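Local coordinates for VP2 (PDB 7L0Y), which self-assembles in 60 copies into the T=1 icosahedral capsid of human bocavirus 1, a shell about 26 nm in diameter, at residues V105-L110 with V132-D137; M154-Y159 with G497-P502; E225-E230 with G414-D419; A430-P435 with L444-T449. All coordinates share one frame; numbering follows the deposited sequence.

Contact 1: residues V105-L110 with V132-D137; sequences VKIYNL and VHIFCD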
loop_
_atom_site.group_PDB
_atom_site.type_symbol
_atom_site.label_atom_id
_atom_site.label_comp_id
_atom_site.label_asym_id
_atom_site.label_seq_id
_atom_site.Cartn_x
_atom_site.Cartn_y
_atom_site.Cartn_z
ATOM N N VAL A 105 34.802 -76.483 30.412
ATOM C CA VAL A 105 35.399 -77.047 31.614
ATOM C C VAL A 105 35.678 -75.920 32.592
ATOM O O VAL A 105 36.301 -74.920 32.230
ATOM C CB VAL A 105 36.686 -77.826 31.304
ATOM C CG1 VAL A 105 37.333 -78.276 32.585
ATOM C CG2 VAL A 105 36.378 -79.020 30.445
ATOM N N LYS A 106 35.214 -76.081 33.824
ATOM C CA LYS A 106 35.531 -75.172 34.912
ATOM C C LYS A 106 36.327 -75.916 35.970
ATOM O O LYS A 106 36.010 -77.058 36.299
ATOM C CB LYS A 106 34.273 -74.586 35.538
ATOM C CG LYS A 106 33.483 -73.694 34.630
ATOM C CD LYS A 106 32.228 -73.226 35.321
ATOM C CE LYS A 106 31.417 -72.293 34.452
ATOM N NZ LYS A 106 30.162 -71.888 35.134
ATOM N N ILE A 107 37.359 -75.266 36.492
ATOM C CA ILE A 107 38.082 -75.730 37.666
ATOM C C ILE A 107 37.895 -74.680 38.744
ATOM O O ILE A 107 38.228 -73.512 38.535
ATOM C CB ILE A 107 39.571 -75.960 37.365
ATOM C CG1 ILE A 107 39.723 -77.050 36.313
ATOM C CG2 ILE A 107 40.304 -76.359 38.613
ATOM C CD1 ILE A 107 41.088 -77.158 35.735
ATOM N N TYR A 108 37.352 -75.083 39.884
ATOM C CA TYR A 108 36.908 -74.106 40.866
ATOM C C TYR A 108 36.869 -74.755 42.239
ATOM O O TYR A 108 37.125 -75.949 42.391
ATOM C CB TYR A 108 35.554 -73.530 40.456
ATOM C CG TYR A 108 34.467 -74.553 40.352
ATOM C CD1 TYR A 108 33.576 -74.743 41.382
ATOM C CD2 TYR A 108 34.366 -75.364 39.237
ATOM C CE1 TYR A 108 32.600 -75.671 41.290
ATOM C CE2 TYR A 108 33.405 -76.307 39.142
ATOM C CZ TYR A 108 32.518 -76.458 40.169
ATOM O OH TYR A 108 31.531 -77.400 40.079
ATOM N N ASN A 109 36.537 -73.942 43.240
ATOM C CA ASN A 109 36.515 -74.349 44.646
ATOM C C ASN A 109 37.801 -75.054 45.043
ATOM O O ASN A 109 37.790 -76.127 45.643
ATOM C CB ASN A 109 35.300 -75.217 44.950
ATOM C CG ASN A 109 34.029 -74.427 44.954
ATOM O OD1 ASN A 109 34.050 -73.220 45.140
ATOM N ND2 ASN A 109 32.914 -75.097 44.747
ATOM N N LEU A 110 38.923 -74.431 44.717
ATOM C CA LEU A 110 40.211 -75.050 44.962
ATOM C C LEU A 110 40.543 -74.991 46.443
ATOM O O LEU A 110 40.223 -74.019 47.127
ATOM C CB LEU A 110 41.304 -74.355 44.159
ATOM C CG LEU A 110 41.419 -74.651 42.667
ATOM C CD1 LEU A 110 41.255 -76.130 42.455
ATOM C CD2 LEU A 110 40.376 -73.918 41.882
ATOM N N VAL A 132 47.913 -72.967 42.572
ATOM C CA VAL A 132 48.067 -74.094 41.667
ATOM C C VAL A 132 48.225 -73.538 40.267
ATOM O O VAL A 132 47.542 -72.583 39.890
ATOM C CB VAL A 132 46.891 -75.092 41.734
ATOM C CG1 VAL A 132 46.849 -75.749 43.074
ATOM C CG2 VAL A 132 45.576 -74.410 41.448
ATOM N N HIS A 133 49.149 -74.114 39.518
ATOM C CA HIS A 133 49.357 -73.780 38.123
ATOM C C HIS A 133 48.400 -74.592 37.271
ATOM O O HIS A 133 48.261 -75.800 37.465
ATOM C CB HIS A 133 50.801 -74.074 37.741
ATOM C CG HIS A 133 51.793 -73.256 38.496
ATOM N ND1 HIS A 133 52.169 -71.993 38.101
ATOM C CD2 HIS A 133 52.425 -73.487 39.667
ATOM C CE1 HIS A 133 53.030 -71.501 38.971
ATOM N NE2 HIS A 133 53.200 -72.386 39.933
ATOM N N ILE A 134 47.723 -73.925 36.353
ATOM C CA ILE A 134 46.773 -74.561 35.458
ATOM C C ILE A 134 46.964 -73.961 34.082
ATOM O O ILE A 134 46.999 -72.737 33.935
ATOM C CB ILE A 134 45.319 -74.367 35.926
ATOM C CG1 ILE A 134 45.095 -75.037 37.275
ATOM C CG2 ILE A 134 44.359 -74.946 34.921
ATOM C CD1 ILE A 134 43.817 -74.658 37.927
ATOM N N PHE A 135 47.098 -74.810 33.076
ATOM C CA PHE A 135 46.952 -74.318 31.723
ATOM C C PHE A 135 46.465 -75.458 30.855
ATOM O O PHE A 135 46.721 -76.629 31.134
ATOM C CB PHE A 135 48.254 -73.737 31.170
ATOM C CG PHE A 135 49.268 -74.761 30.831
ATOM C CD1 PHE A 135 49.441 -75.161 29.525
ATOM C CD2 PHE A 135 49.999 -75.370 31.813
ATOM C CE1 PHE A 135 50.354 -76.108 29.207
ATOM C CE2 PHE A 135 50.910 -76.318 31.497
ATOM C CZ PHE A 135 51.087 -76.686 30.194
ATOM N N CYS A 136 45.748 -75.096 29.807
ATOM C CA CYS A 136 45.328 -76.018 28.773
ATOM C C CYS A 136 46.309 -75.900 27.624
ATOM O O CYS A 136 46.712 -74.793 27.262
ATOM C CB CYS A 136 43.904 -75.704 28.315
ATOM S SG CYS A 136 43.190 -76.792 27.070
ATOM N N ASP A 137 46.697 -77.026 27.059
ATOM C CA ASP A 137 47.505 -77.022 25.853
ATOM C C ASP A 137 46.536 -77.291 24.709
ATOM O O ASP A 137 46.200 -78.438 24.424
ATOM C CB ASP A 137 48.592 -78.084 25.949
ATOM C CG ASP A 137 49.572 -78.036 24.801
ATOM O OD1 ASP A 137 49.539 -77.074 24.009
ATOM O OD2 ASP A 137 50.358 -78.989 24.672
#
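The backbones of 105-110 and 132-137 run in opposite directions and well apart, with 9.0 Å between I107 CA and I134 CA and 8.6 Å between L110 CA and V132 CA, a spacing bridged by side chains and not by main-chain bonds. The ends of I107 and I134 abut. Their torsions are nearly identical (chi1 -62° and -63°), with CG2 of each opposite the backbone N, and the two residues meet in two reciprocal methyl pairs: I107 CG2 lies 4.0 Å from I134 CD1, and I107 CD1 lies 4.0 Å from I134 CG2. This is the hydrophobic interior of the parvovirus jelly roll. Strand 95-118 corresponds to βD of the BIDG sheet, where it pairs with 215-232 and 446-462; strand 132-137 corresponds to βE of the CHEF sheet, where it pairs with 208-210 and 424-429. Farther along, L110 CG meets V132 CG2 at 4.3 Å, a looser apolar touch. The inward residues I107 and L110 are three positions apart because the chain turns a corner at N109, whose phi is positive; the side-chain nitrogen N109 ND2 is bonded to Q451 OE1 and G18 O. Around the four aliphatic side chains, L210 packs on L110, V132 and I134, while I425 and V452 close on I107. From the outward side of 132-137, H133 meets W20 of a neighbouring subunit with the rings nearly perpendicular.

Contact 2: residues M154-Y159 with G497-P502; sequences MPDLPY and GAYIQP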
loop_
_atom_site.group_PDB
_atom_site.type_symbol
_atom_site.label_atom_id
_atom_site.label_comp_id
_atom_site.label_asym_id
_atom_site.label_seq_id
_atom_site.Cartn_x
_atom_site.Cartn_y
_atom_site.Cartn_z
ATOM N N MET A 154 38.353 -89.610 34.052
ATOM C CA MET A 154 37.425 -89.147 35.069
ATOM C C MET A 154 36.612 -90.311 35.627
ATOM O O MET A 154 36.284 -91.246 34.889
ATOM C CB MET A 154 36.525 -88.088 34.437
ATOM C CG MET A 154 35.435 -87.486 35.257
ATOM S SD MET A 154 34.909 -86.039 34.338
ATOM C CE MET A 154 33.410 -85.556 35.148
ATOM N N PRO A 155 36.285 -90.303 36.921
ATOM C CA PRO A 155 35.578 -91.446 37.498
ATOM C C PRO A 155 34.160 -91.507 36.974
ATOM O O PRO A 155 33.543 -90.486 36.674
ATOM C CB PRO A 155 35.599 -91.153 39.003
ATOM C CG PRO A 155 36.624 -90.105 39.175
ATOM C CD PRO A 155 36.508 -89.279 37.946
ATOM N N ASP A 156 33.642 -92.727 36.881
ATOM C CA ASP A 156 32.319 -92.945 36.318
ATOM C C ASP A 156 31.241 -92.420 37.259
ATOM O O ASP A 156 30.363 -91.652 36.857
ATOM C CB ASP A 156 32.149 -94.435 36.041
ATOM C CG ASP A 156 30.899 -94.755 35.281
ATOM O OD1 ASP A 156 30.201 -93.820 34.851
ATOM O OD2 ASP A 156 30.605 -95.954 35.119
ATOM N N LEU A 157 31.305 -92.817 38.524
ATOM C CA LEU A 157 30.364 -92.311 39.510
ATOM C C LEU A 157 30.714 -90.878 39.894
ATOM O O LEU A 157 31.882 -90.565 40.126
ATOM C CB LEU A 157 30.365 -93.190 40.752
ATOM C CG LEU A 157 29.819 -94.594 40.524
ATOM C CD1 LEU A 157 30.039 -95.423 41.753
ATOM C CD2 LEU A 157 28.351 -94.510 40.194
ATOM N N PRO A 158 29.722 -89.997 39.984
ATOM C CA PRO A 158 30.022 -88.584 40.243
ATOM C C PRO A 158 30.590 -88.326 41.621
ATOM O O PRO A 158 31.244 -87.301 41.832
ATOM C CB PRO A 158 28.658 -87.915 40.061
ATOM C CG PRO A 158 27.909 -88.831 39.194
ATOM C CD PRO A 158 28.311 -90.192 39.639
ATOM N N TYR A 159 30.364 -89.230 42.568
ATOM C CA TYR A 159 30.778 -88.983 43.937
ATOM C C TYR A 159 32.120 -89.611 44.263
ATOM O O TYR A 159 32.576 -89.506 45.402
ATOM C CB TYR A 159 29.705 -89.483 44.895
ATOM C CG TYR A 159 29.429 -90.956 44.804
ATOM C CD1 TYR A 159 30.116 -91.858 45.595
ATOM C CD2 TYR A 159 28.478 -91.446 43.927
ATOM C CE1 TYR A 159 29.868 -93.189 45.519
ATOM C CE2 TYR A 159 28.221 -92.787 43.845
ATOM C CZ TYR A 159 28.917 -93.653 44.645
ATOM O OH TYR A 159 28.658 -94.996 44.568
ATOM N N GLY A 497 29.198 -100.655 49.158
ATOM C CA GLY A 497 29.376 -99.456 48.379
ATOM C C GLY A 497 30.125 -99.657 47.091
ATOM O O GLY A 497 30.444 -98.672 46.419
ATOM N N ALA A 498 30.431 -100.896 46.729
ATOM C CA ALA A 498 31.144 -101.161 45.493
ATOM C C ALA A 498 30.192 -101.026 44.319
ATOM O O ALA A 498 29.038 -101.453 44.384
ATOM C CB ALA A 498 31.772 -102.551 45.512
ATOM N N TYR A 499 30.676 -100.419 43.251
ATOM C CA TYR A 499 29.848 -100.218 42.080
ATOM C C TYR A 499 30.001 -101.399 41.143
ATOM O O TYR A 499 31.096 -101.695 40.662
ATOM C CB TYR A 499 30.245 -98.918 41.407
ATOM C CG TYR A 499 29.452 -98.537 40.199
ATOM C CD1 TYR A 499 28.112 -98.214 40.306
ATOM C CD2 TYR A 499 30.066 -98.380 38.976
ATOM C CE1 TYR A 499 27.397 -97.823 39.218
ATOM C CE2 TYR A 499 29.357 -97.984 37.885
ATOM C CZ TYR A 499 28.021 -97.704 38.009
ATOM O OH TYR A 499 27.314 -97.302 36.907
ATOM N N ILE A 500 28.902 -102.098 40.914
ATOM C CA ILE A 500 28.914 -103.319 40.125
ATOM C C ILE A 500 29.222 -102.927 38.687
ATOM O O ILE A 500 28.703 -101.930 38.183
ATOM C CB ILE A 500 27.576 -104.064 40.243
ATOM C CG1 ILE A 500 27.190 -104.235 41.713
ATOM C CG2 ILE A 500 27.628 -105.397 39.540
ATOM C CD1 ILE A 500 28.224 -104.923 42.543
ATOM N N GLN A 501 30.141 -103.636 38.064
ATOM C CA GLN A 501 30.471 -103.336 36.688
ATOM C C GLN A 501 29.670 -104.211 35.736
ATOM O O GLN A 501 29.202 -105.286 36.110
ATOM C CB GLN A 501 31.960 -103.531 36.458
ATOM C CG GLN A 501 32.819 -102.602 37.273
ATOM C CD GLN A 501 32.528 -101.148 37.000
ATOM O OE1 GLN A 501 32.301 -100.751 35.863
ATOM N NE2 GLN A 501 32.527 -100.344 38.048
ATOM N N PRO A 502 29.492 -103.768 34.491
ATOM C CA PRO A 502 28.973 -104.671 33.458
ATOM C C PRO A 502 29.941 -105.818 33.221
ATOM O O PRO A 502 31.150 -105.612 33.120
ATOM C CB PRO A 502 28.849 -103.768 32.226
ATOM C CG PRO A 502 29.765 -102.641 32.492
ATOM C CD PRO A 502 29.707 -102.412 33.965
#
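L157 lies over one face of the Y499 ring, its CD2 methyl 3.8 Å from the ring centroid and 19° off the ring normal, which makes a CH-pi contact offset toward the rim. The second methyl, CD1, sits farther back along the tyrosine, 3.5 Å from Y499 CB, so the forked end of the leucine spans the ring and its root. Beside it comes D156: its OD2 is 3.7 Å from Y499 CE2, and the carboxylate plane stands 86° from the ring plane. With Y499 CG anti to the backbone N (chi1 -178°) the ring is carried across to 154-159, and the second torsion turns its face to L157. Within 497-502, Y499 O takes a weak bond of 3.3 Å from Q501 NE2. Farther out, D156 OD1 forms a salt bridge with R392, and Y499 OH is hydrogen-bonded to NE1 of W468 of a neighbouring subunit, a residue in the probable nuclear localization signal; the same indole packs on D156, L157 and P158. The contact thus joins the EF loop of the jelly roll to the C-terminal region that follows βI, at a boundary between capsid subunits. The attraction between the two segments is probably mainly dispersive, a methyl group against a pi face, while the polar ends of D156 and Y499 find their strong partners elsewhere, the tyrosine hydroxyl in the next subunit.

Contact 3: residues E225-E230 with G414-D419; sequences EWVNNE and GSIAMD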
loop_
_atom_site.group_PDB
_atom_site.type_symbol
_atom_site.label_atom_id
_atom_site.label_comp_id
_atom_site.label_asym_id
_atom_site.label_seq_id
_atom_site.Cartn_x
_atom_site.Cartn_y
_atom_site.Cartn_z
ATOM N N GLU A 225 33.078 -85.282 13.161
ATOM C CA GLU A 225 32.277 -86.219 12.400
ATOM C C GLU A 225 31.323 -86.945 13.334
ATOM O O GLU A 225 31.604 -87.127 14.521
ATOM C CB GLU A 225 33.169 -87.218 11.666
ATOM C CG GLU A 225 33.978 -88.107 12.582
ATOM C CD GLU A 225 34.934 -89.011 11.824
ATOM O OE1 GLU A 225 34.761 -89.182 10.598
ATOM O OE2 GLU A 225 35.861 -89.557 12.457
ATOM N N TRP A 226 30.190 -87.358 12.791
ATOM C CA TRP A 226 29.189 -88.044 13.587
ATOM C C TRP A 226 29.631 -89.460 13.906
ATOM O O TRP A 226 30.216 -90.150 13.071
ATOM C CB TRP A 226 27.878 -88.097 12.828
ATOM C CG TRP A 226 27.290 -86.787 12.538
ATOM C CD1 TRP A 226 27.547 -86.007 11.463
ATOM C CD2 TRP A 226 26.279 -86.121 13.287
ATOM N NE1 TRP A 226 26.785 -84.876 11.507
ATOM C CE2 TRP A 226 25.989 -84.924 12.617
ATOM C CE3 TRP A 226 25.598 -86.414 14.465
ATOM C CZ2 TRP A 226 25.052 -84.022 13.086
ATOM C CZ3 TRP A 226 24.669 -85.523 14.924
ATOM C CH2 TRP A 226 24.401 -84.343 14.241
ATOM N N VAL A 227 29.350 -89.892 15.123
ATOM C CA VAL A 227 29.328 -91.309 15.447
ATOM C C VAL A 227 27.913 -91.824 15.224
ATOM O O VAL A 227 26.954 -91.337 15.829
ATOM C CB VAL A 227 29.830 -91.573 16.875
ATOM C CG1 VAL A 227 29.340 -90.545 17.798
ATOM C CG2 VAL A 227 29.325 -92.918 17.357
ATOM N N ASN A 228 27.787 -92.791 14.327
ATOM C CA ASN A 228 26.499 -93.246 13.848
ATOM C C ASN A 228 26.005 -94.421 14.670
ATOM O O ASN A 228 26.748 -95.357 14.961
ATOM C CB ASN A 228 26.601 -93.656 12.385
ATOM C CG ASN A 228 27.027 -92.522 11.498
ATOM O OD1 ASN A 228 27.975 -92.646 10.734
ATOM N ND2 ASN A 228 26.327 -91.406 11.586
ATOM N N ASN A 229 24.743 -94.364 15.059
ATOM C CA ASN A 229 24.097 -95.483 15.712
ATOM C C ASN A 229 23.053 -96.024 14.740
ATOM O O ASN A 229 21.904 -95.591 14.730
ATOM C CB ASN A 229 23.476 -95.015 17.024
ATOM C CG ASN A 229 22.940 -96.131 17.856
ATOM O OD1 ASN A 229 23.449 -97.241 17.837
ATOM N ND2 ASN A 229 21.892 -95.843 18.602
ATOM N N GLU A 230 23.443 -97.033 13.971
ATOM C CA GLU A 230 22.566 -97.684 13.012
ATOM C C GLU A 230 23.101 -99.064 12.694
ATOM O O GLU A 230 24.310 -99.293 12.687
ATOM C CB GLU A 230 22.413 -96.891 11.709
ATOM C CG GLU A 230 21.440 -95.736 11.758
ATOM C CD GLU A 230 21.462 -94.924 10.487
ATOM O OE1 GLU A 230 22.449 -95.038 9.733
ATOM O OE2 GLU A 230 20.480 -94.208 10.212
ATOM N N GLY A 414 37.732 -97.860 17.739
ATOM C CA GLY A 414 36.490 -97.128 17.631
ATOM C C GLY A 414 36.566 -95.666 18.006
ATOM O O GLY A 414 35.554 -94.969 17.897
ATOM N N SER A 415 37.719 -95.174 18.438
ATOM C CA SER A 415 37.825 -93.777 18.815
ATOM C C SER A 415 37.936 -92.901 17.577
ATOM O O SER A 415 38.469 -93.304 16.546
ATOM C CB SER A 415 39.026 -93.554 19.727
ATOM O OG SER A 415 40.229 -93.838 19.050
ATOM N N ILE A 416 37.424 -91.686 17.685
ATOM C CA ILE A 416 37.325 -90.772 16.558
ATOM C C ILE A 416 38.645 -90.033 16.418
ATOM O O ILE A 416 39.064 -89.319 17.333
ATOM C CB ILE A 416 36.164 -89.787 16.744
ATOM C CG1 ILE A 416 34.845 -90.547 16.770
ATOM C CG2 ILE A 416 36.169 -88.749 15.644
ATOM C CD1 ILE A 416 33.701 -89.739 17.281
ATOM N N ALA A 417 39.295 -90.187 15.272
ATOM C CA ALA A 417 40.516 -89.445 14.995
ATOM C C ALA A 417 40.162 -87.990 14.739
ATOM O O ALA A 417 39.327 -87.691 13.881
ATOM C CB ALA A 417 41.251 -90.041 13.800
ATOM N N MET A 418 40.780 -87.090 15.490
ATOM C CA MET A 418 40.505 -85.668 15.385
ATOM C C MET A 418 41.799 -84.925 15.127
ATOM O O MET A 418 42.850 -85.296 15.656
ATOM C CB MET A 418 39.840 -85.120 16.648
ATOM C CG MET A 418 38.416 -85.562 16.848
ATOM S SD MET A 418 37.716 -84.823 18.325
ATOM C CE MET A 418 37.650 -83.108 17.814
ATOM N N ASP A 419 41.717 -83.879 14.310
ATOM C CA ASP A 419 42.881 -83.041 14.062
ATOM C C ASP A 419 43.258 -82.238 15.298
ATOM O O ASP A 419 44.436 -82.156 15.658
ATOM C CB ASP A 419 42.607 -82.135 12.866
ATOM C CG ASP A 419 41.332 -81.335 13.024
ATOM O OD1 ASP A 419 40.761 -81.324 14.135
ATOM O OD2 ASP A 419 40.886 -80.733 12.027
#
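I416 meets E225 and V227 where the long GH loop of the parvovirus jelly roll folds back on the far end of βG, the strand 215-232. Segment 414-419 enters through G414 and S415, whose carbonyl oxygens are both held by the guanidinium group of R387, NH1 on the first and NH2 on the second. The chain then runs as the short strand 416-418, parallel to 397-399, and I416 carries most of the contact. With chi1 at -64° its CG1 lies beside the backbone N, and CG2, placed anti to that nitrogen, rests against the side of E225, 3.8 Å from E225 CG. The two side chains run antiparallel alongside each other. The glutamate starts with CG between its backbone N and carbonyl carbon (chi1 64°) and is extended beyond it, which carries the carboxylate along the isoleucine. The other branch of I416 turns to βG itself: CD1 lies 4.3 Å from V227 CB, an apolar touch at the base of the valine fork. Next, A417 borders the contact mainly through its backbone, while its side chain packs on W274 of a neighbouring subunit. M418 turns to F222 and C224, earlier residues of the same βG strand, so that alternate members of 416-418 lie on 215-232. Beyond, D419 O accepts a hydrogen bond from K399 NZ. The two carboxylate oxygens of E225 differ in their surroundings: OE1 makes a long, weak ion pair with K405 of another subunit, whereas E225 OE2 faces a methyl group, 3.3 Å from I416 CG2.

Contact 4: residues A430-P435 with L444-T449; sequences AKIPVP and LNIYCT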
loop_
_atom_site.group_PDB
_atom_site.type_symbol
_atom_site.label_atom_id
_atom_site.label_comp_id
_atom_site.label_asym_id
_atom_site.label_seq_id
_atom_site.Cartn_x
_atom_site.Cartn_y
_atom_site.Cartn_z
ATOM N N ALA A 430 52.009 -75.044 42.880
ATOM C CA ALA A 430 53.209 -74.242 42.985
ATOM C C ALA A 430 54.192 -74.907 43.930
ATOM O O ALA A 430 53.851 -75.271 45.056
ATOM C CB ALA A 430 52.870 -72.842 43.477
ATOM N N LYS A 431 55.401 -75.106 43.442
ATOM C CA LYS A 431 56.513 -75.453 44.305
ATOM C C LYS A 431 56.643 -74.394 45.385
ATOM O O LYS A 431 56.827 -73.213 45.082
ATOM C CB LYS A 431 57.772 -75.535 43.452
ATOM C CG LYS A 431 59.082 -75.572 44.178
ATOM C CD LYS A 431 59.218 -76.732 45.095
ATOM C CE LYS A 431 60.681 -76.959 45.423
ATOM N NZ LYS A 431 61.325 -75.788 46.052
ATOM N N ILE A 432 56.551 -74.802 46.646
ATOM C CA ILE A 432 56.731 -73.882 47.763
ATOM C C ILE A 432 58.086 -74.190 48.386
ATOM O O ILE A 432 58.219 -75.207 49.086
ATOM C CB ILE A 432 55.609 -73.996 48.800
ATOM C CG1 ILE A 432 54.275 -73.575 48.196
ATOM C CG2 ILE A 432 55.913 -73.109 49.986
ATOM C CD1 ILE A 432 53.126 -73.790 49.125
ATOM N N PRO A 433 59.093 -73.358 48.176
ATOM C CA PRO A 433 60.416 -73.657 48.716
ATOM C C PRO A 433 60.434 -73.543 50.227
ATOM O O PRO A 433 59.824 -72.649 50.811
ATOM C CB PRO A 433 61.304 -72.595 48.070
ATOM C CG PRO A 433 60.555 -72.174 46.867
ATOM C CD PRO A 433 59.124 -72.254 47.213
ATOM N N VAL A 434 61.125 -74.477 50.853
ATOM C CA VAL A 434 61.422 -74.449 52.279
ATOM C C VAL A 434 62.868 -74.011 52.456
ATOM O O VAL A 434 63.751 -74.554 51.785
ATOM C CB VAL A 434 61.176 -75.817 52.930
ATOM C CG1 VAL A 434 61.921 -75.924 54.209
ATOM C CG2 VAL A 434 59.704 -75.965 53.201
ATOM N N PRO A 435 63.148 -73.028 53.310
ATOM C CA PRO A 435 64.540 -72.648 53.559
ATOM C C PRO A 435 65.319 -73.808 54.147
ATOM O O PRO A 435 64.889 -74.451 55.106
ATOM C CB PRO A 435 64.414 -71.487 54.545
ATOM C CG PRO A 435 63.134 -71.716 55.211
ATOM C CD PRO A 435 62.224 -72.314 54.195
ATOM N N LEU A 444 57.696 -77.430 50.651
ATOM C CA LEU A 444 56.565 -77.615 51.538
ATOM C C LEU A 444 55.636 -78.668 50.958
ATOM O O LEU A 444 55.293 -78.628 49.777
ATOM C CB LEU A 444 55.832 -76.294 51.707
ATOM C CG LEU A 444 54.758 -76.229 52.771
ATOM C CD1 LEU A 444 55.433 -76.404 54.104
ATOM C CD2 LEU A 444 54.051 -74.902 52.698
ATOM N N ASN A 445 55.209 -79.603 51.794
ATOM C CA ASN A 445 54.397 -80.723 51.337
ATOM C C ASN A 445 52.933 -80.309 51.372
ATOM O O ASN A 445 52.357 -80.115 52.443
ATOM C CB ASN A 445 54.644 -81.950 52.206
ATOM C CG ASN A 445 53.970 -83.185 51.671
ATOM O OD1 ASN A 445 53.766 -83.325 50.470
ATOM N ND2 ASN A 445 53.623 -84.096 52.564
ATOM N N ILE A 446 52.328 -80.195 50.193
ATOM C CA ILE A 446 50.980 -79.674 50.034
ATOM C C ILE A 446 50.251 -80.527 49.012
ATOM O O ILE A 446 50.861 -81.241 48.216
ATOM C CB ILE A 446 50.977 -78.197 49.585
ATOM C CG1 ILE A 446 51.734 -78.050 48.270
ATOM C CG2 ILE A 446 51.577 -77.306 50.645
ATOM C CD1 ILE A 446 51.616 -76.697 47.647
ATOM N N TYR A 447 48.925 -80.459 49.046
ATOM C CA TYR A 447 48.111 -81.077 48.015
ATOM C C TYR A 447 46.927 -80.170 47.750
ATOM O O TYR A 447 46.534 -79.368 48.594
ATOM C CB TYR A 447 47.640 -82.480 48.394
ATOM C CG TYR A 447 46.559 -82.511 49.428
ATOM C CD1 TYR A 447 45.235 -82.646 49.063
ATOM C CD2 TYR A 447 46.856 -82.368 50.765
ATOM C CE1 TYR A 447 44.252 -82.668 49.995
ATOM C CE2 TYR A 447 45.877 -82.389 51.703
ATOM C CZ TYR A 447 44.574 -82.540 51.317
ATOM O OH TYR A 447 43.580 -82.561 52.264
ATOM N N CYS A 448 46.368 -80.295 46.558
ATOM C CA CYS A 448 45.213 -79.511 46.162
ATOM C C CYS A 448 44.040 -80.436 45.893
ATOM O O CYS A 448 44.196 -81.482 45.261
ATOM C CB CYS A 448 45.512 -78.664 44.926
ATOM S SG CYS A 448 44.157 -77.594 44.408
ATOM N N THR A 449 42.878 -80.057 46.396
ATOM C CA THR A 449 41.615 -80.628 45.976
ATOM C C THR A 449 40.768 -79.514 45.393
ATOM O O THR A 449 40.905 -78.356 45.780
ATOM C CB THR A 449 40.863 -81.308 47.132
ATOM O OG1 THR A 449 40.595 -80.360 48.169
ATOM C CG2 THR A 449 41.672 -82.437 47.696
#
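The two arms of the HI loop, which joins βH (424-429) to βI (446-462) in the parvovirus jelly roll, come together where I432 meets L444. Their CA atoms are 5.3 Å apart, and L444 N donates to I432 O over 2.8 Å in a fairly straight bond (N-H...O 162°). Beside this bond the two side chains run alongside each other in the same sense, with I432 CG2 3.6 Å from L444 CB. V434 also covers the amide, its CG2 3.6 Å from L444 N; backbone bonding between V434 and S442 carries the pairing of the arms outward. Toward the barrel, I432 crosses I446 at about a right angle. In I446, CG1 is flanked by both main-chain branches (chi1 58°), and this brings the end of its side chain onto the 430-435 arm, where I432 CD1 and I446 CD1 approach to 3.6 Å. The loop is also part of a subunit interface: Y124 of a neighbouring subunit packs on V434 and L444, and K431 NZ, salt-bridged to D441 of its own chain, also bonds to T161 OG1 of that neighbour. At the inner end of the arm the isoleucine methyl group meets the main chain, I446 CD1 lying 3.7 Å from the carbonyl oxygen A430 O.

In the fold
Contacts 1, 3 and 4 follow one another along the chain, and contact 2, joining the EF loop to the C-terminal region, spans the sequence that holds contacts 3 and 4. Contacts 1 and 4 are neighbours, their centres about 17 Å apart: C448 of βI touches V132 and L110, so βI adjoins the barrel interior of contact 1, and A430 on H133 joins the HI loop to the outer side of βE. Contacts 3 and 4 lie farthest apart, about 42 Å between centres, near different ends of the BIDG sheet, whose strands 95-118 and 215-232 also relate contacts 1 and 3. Each contact has residues of neighbouring subunits close by, so barrel and loop contacts alike lie close to subunit boundaries.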